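Local structure of enoyl-CoA hydratase/isomerase family protein (Ruegeria pomeroyi, 3L3S) at residues P106-V111 with L128-P133. The protein belongs to the crotonase superfamily and probably acts as a hydro-lyase on acyl-CoA substrates of fatty acid metabolism. Residues are numbered along the deposited sequence; the frame is centred on the assembly and turned at random.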
ATOM      1  N   PRO B 106      -2.277   8.555  20.390  1.00 20.92           N
ATOM      2  CA  PRO B 106      -2.036   7.163  19.968  1.00 20.28           C
ATOM      3  C   PRO B 106      -2.989   6.129  20.544  1.00 20.04           C
ATOM      4  O   PRO B 106      -3.313   6.163  21.727  1.00 18.69           O
ATOM      5  CB  PRO B 106      -0.613   6.893  20.447  1.00 19.31           C
ATOM      6  CG  PRO B 106       0.024   8.217  20.393  1.00 21.62           C
ATOM      7  CD  PRO B 106      -1.041   9.124  20.964  1.00 21.21           C
ATOM      8  N   THR B 107      -3.505   5.279  19.661  1.00 20.13           N
ATOM      9  CA  THR B 107      -4.427   4.207  20.033  1.00 20.44           C
ATOM     10  C   THR B 107      -3.775   2.852  19.720  1.00 20.48           C
ATOM     11  O   THR B 107      -3.264   2.633  18.620  1.00 21.54           O
ATOM     12  CB  THR B 107      -5.779   4.357  19.314  1.00 20.07           C
ATOM     13  OG1 THR B 107      -5.575   4.293  17.899  1.00 20.65           O
ATOM     14  CG2 THR B 107      -6.435   5.715  19.665  1.00 19.68           C
ATOM     15  N   ILE B 108      -3.714   1.984  20.724  1.00 20.69           N
ATOM     16  CA  ILE B 108      -3.089   0.662  20.594  1.00 20.12           C
ATOM     17  C   ILE B 108      -4.048  -0.462  20.968  1.00 20.03           C
ATOM     18  O   ILE B 108      -4.645  -0.451  22.041  1.00 21.15           O
ATOM     19  CB  ILE B 108      -1.817   0.533  21.503  1.00 21.10           C
ATOM     20  CG1 ILE B 108      -0.799   1.635  21.181  1.00 21.66           C
ATOM     21  CG2 ILE B 108      -1.148  -0.843  21.314  1.00 20.83           C
ATOM     22  CD1 ILE B 108       0.165   1.948  22.296  1.00 22.17           C
ATOM     23  N   ALA B 109      -4.132  -1.459  20.096  1.00 18.31           N
ATOM     24  CA  ALA B 109      -4.970  -2.621  20.326  1.00 17.43           C
ATOM     25  C   ALA B 109      -4.137  -3.827  20.782  1.00 18.07           C
ATOM     26  O   ALA B 109      -3.102  -4.138  20.184  1.00 19.63           O
ATOM     27  CB  ALA B 109      -5.747  -2.951  19.074  1.00 16.27           C
ATOM     28  N   LEU B 110      -4.564  -4.455  21.878  1.00 20.77           N
ATOM     29  CA  LEU B 110      -3.912  -5.649  22.443  1.00 23.16           C
ATOM     30  C   LEU B 110      -4.839  -6.836  22.127  1.00 23.78           C
ATOM     31  O   LEU B 110      -5.930  -6.961  22.702  1.00 23.24           O
ATOM     32  CB  LEU B 110      -3.724  -5.472  23.956  1.00 23.89           C
ATOM     33  CG  LEU B 110      -2.757  -6.294  24.823  1.00 25.87           C
ATOM     34  CD1 LEU B 110      -2.635  -5.593  26.166  1.00 27.35           C
ATOM     35  CD2 LEU B 110      -3.193  -7.731  25.038  1.00 26.51           C
ATOM     36  N   VAL B 111      -4.392  -7.688  21.205  1.00 25.18           N
ATOM     37  CA  VAL B 111      -5.151  -8.856  20.732  1.00 26.35           C
ATOM     38  C   VAL B 111      -4.553 -10.205  21.160  1.00 27.99           C
ATOM     39  O   VAL B 111      -3.427 -10.534  20.780  1.00 27.30           O
ATOM     40  CB  VAL B 111      -5.297  -8.790  19.177  1.00 25.55           C
ATOM     41  CG1 VAL B 111      -6.051  -9.976  18.613  1.00 25.45           C
ATOM     42  CG2 VAL B 111      -6.013  -7.515  18.787  1.00 25.11           C
ATOM     43  N   LEU B 128      -1.804   1.326  16.289  1.00 20.81           N
ATOM     44  CA  LEU B 128      -0.970   0.136  16.456  1.00 22.70           C
ATOM     45  C   LEU B 128      -1.770  -1.100  16.930  1.00 22.44           C
ATOM     46  O   LEU B 128      -2.860  -0.972  17.499  1.00 22.23           O
ATOM     47  CB  LEU B 128       0.196   0.429  17.405  1.00 22.66           C
ATOM     48  CG  LEU B 128       1.119   1.618  17.086  1.00 25.97           C
ATOM     49  CD1 LEU B 128       2.151   1.803  18.180  1.00 24.70           C
ATOM     50  CD2 LEU B 128       1.780   1.439  15.727  1.00 22.44           C
ATOM     51  N   ALA B 129      -1.245  -2.291  16.644  1.00 21.07           N
ATOM     52  CA  ALA B 129      -1.887  -3.548  17.028  1.00 20.09           C
ATOM     53  C   ALA B 129      -0.832  -4.617  17.283  1.00 19.96           C
ATOM     54  O   ALA B 129       0.047  -4.851  16.448  1.00 21.08           O
ATOM     55  CB  ALA B 129      -2.863  -4.014  15.949  1.00 18.38           C
ATOM     56  N   TYR B 130      -0.888  -5.212  18.471  1.00 17.63           N
ATOM     57  CA  TYR B 130       0.057  -6.254  18.877  1.00 18.40           C
ATOM     58  C   TYR B 130      -0.697  -7.523  19.250  1.00 18.45           C
ATOM     59  O   TYR B 130      -1.645  -7.499  20.050  1.00 18.01           O
ATOM     60  CB  TYR B 130       0.935  -5.767  20.043  1.00 16.26           C
ATOM     61  CG  TYR B 130       1.783  -4.572  19.675  1.00 19.07           C
ATOM     62  CD1 TYR B 130       3.059  -4.739  19.093  1.00 18.48           C
ATOM     63  CD2 TYR B 130       1.273  -3.258  19.800  1.00 18.72           C
ATOM     64  CE1 TYR B 130       3.805  -3.622  18.624  1.00 19.49           C
ATOM     65  CE2 TYR B 130       2.002  -2.140  19.337  1.00 18.95           C
ATOM     66  CZ  TYR B 130       3.263  -2.328  18.741  1.00 19.39           C
ATOM     67  OH  TYR B 130       3.928  -1.246  18.206  1.00 21.47           O
ATOM     68  N   ALA B 131      -0.274  -8.625  18.652  1.00 19.50           N
ATOM     69  CA  ALA B 131      -0.918  -9.902  18.886  1.00 20.43           C
ATOM     70  C   ALA B 131      -0.033 -11.016  19.417  1.00 21.06           C
ATOM     71  O   ALA B 131       1.197 -10.926  19.398  1.00 22.03           O
ATOM     72  CB  ALA B 131      -1.625 -10.354  17.614  1.00 20.51           C
ATOM     73  N   SER B 132      -0.696 -12.042  19.950  1.00 22.58           N
ATOM     74  CA  SER B 132      -0.059 -13.254  20.471  1.00 22.11           C
ATOM     75  C   SER B 132      -0.137 -14.225  19.286  1.00 22.72           C
ATOM     76  O   SER B 132      -0.871 -13.947  18.337  1.00 23.31           O
ATOM     77  CB  SER B 132      -0.860 -13.801  21.671  1.00 21.83           C
ATOM     78  OG  SER B 132      -2.003 -14.558  21.281  1.00 22.57           O
ATOM     79  N   PRO B 133       0.625 -15.348  19.304  1.00 23.52           N
ATOM     80  CA  PRO B 133       0.543 -16.284  18.169  1.00 23.68           C
ATOM     81  C   PRO B 133      -0.805 -16.950  17.909  1.00 23.44           C
ATOM     82  O   PRO B 133      -1.132 -17.230  16.759  1.00 26.44           O
ATOM     83  CB  PRO B 133       1.621 -17.304  18.495  1.00 22.46           C
ATOM     84  CG  PRO B 133       2.656 -16.468  19.107  1.00 22.87           C
ATOM     85  CD  PRO B 133       1.842 -15.643  20.086  1.00 23.54           C
TER
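Ile-108 meets the ring of Tyr-130 at its edge, close to the ring plane: the methyl CG2 lies 3.7 Å from Tyr-130 CD2 and almost as near CE2. This branch stands anti to the backbone N of Ile-108, while CG1, anti to the carbonyl carbon, runs alongside Leu-128 and approaches its CB at 4.1 Å. The Tyr-130 ring also meets the ring of His-197, their planes inclined at about 55°, and its hydroxyl reaches across the subunit boundary to a hydrogen bond with Glu-166 OE2 of the second subunit, which probably helps to fix the ring. The opposite face of the sheet carries smaller groups, Ala-109 CB beside Ala-129 CB at 4.4 Å and Val-111 CB beside Ala-131 CB at 4.3 Å. Between the two faces the backbones run nearly parallel, 16° apart in direction, joined by five backbone hydrogen bonds whose donors come alternately from the two segments. Leu-128 N gives to Thr-107 O, Ala-109 N to Leu-128 O at 2.9 Å, Tyr-130 N to Ala-109 O and Val-111 N to Tyr-130 O; the last, Ser-132 N to Val-111 O, is longer (3.2 Å) and more bent, 141° at the hydrogen. Thr-107 OG1 turns to the backbone N of Asp-127, just ahead of the second strand. The pair forms part of the parallel portion of the crotonase-fold core sheet: strand 53-58 hydrogen-bonds to the far edge of 107-111, and Asn-186, beside strand 187-188, binds Ala-129. Helix 118-124 lies in the connection between the two strands and sets Met-123 against Ala-109, Val-111 and Ala-129, whereas helix 194-207 brings Leu-201 against Leu-128 and Tyr-130, and Leu-194 against Leu-110.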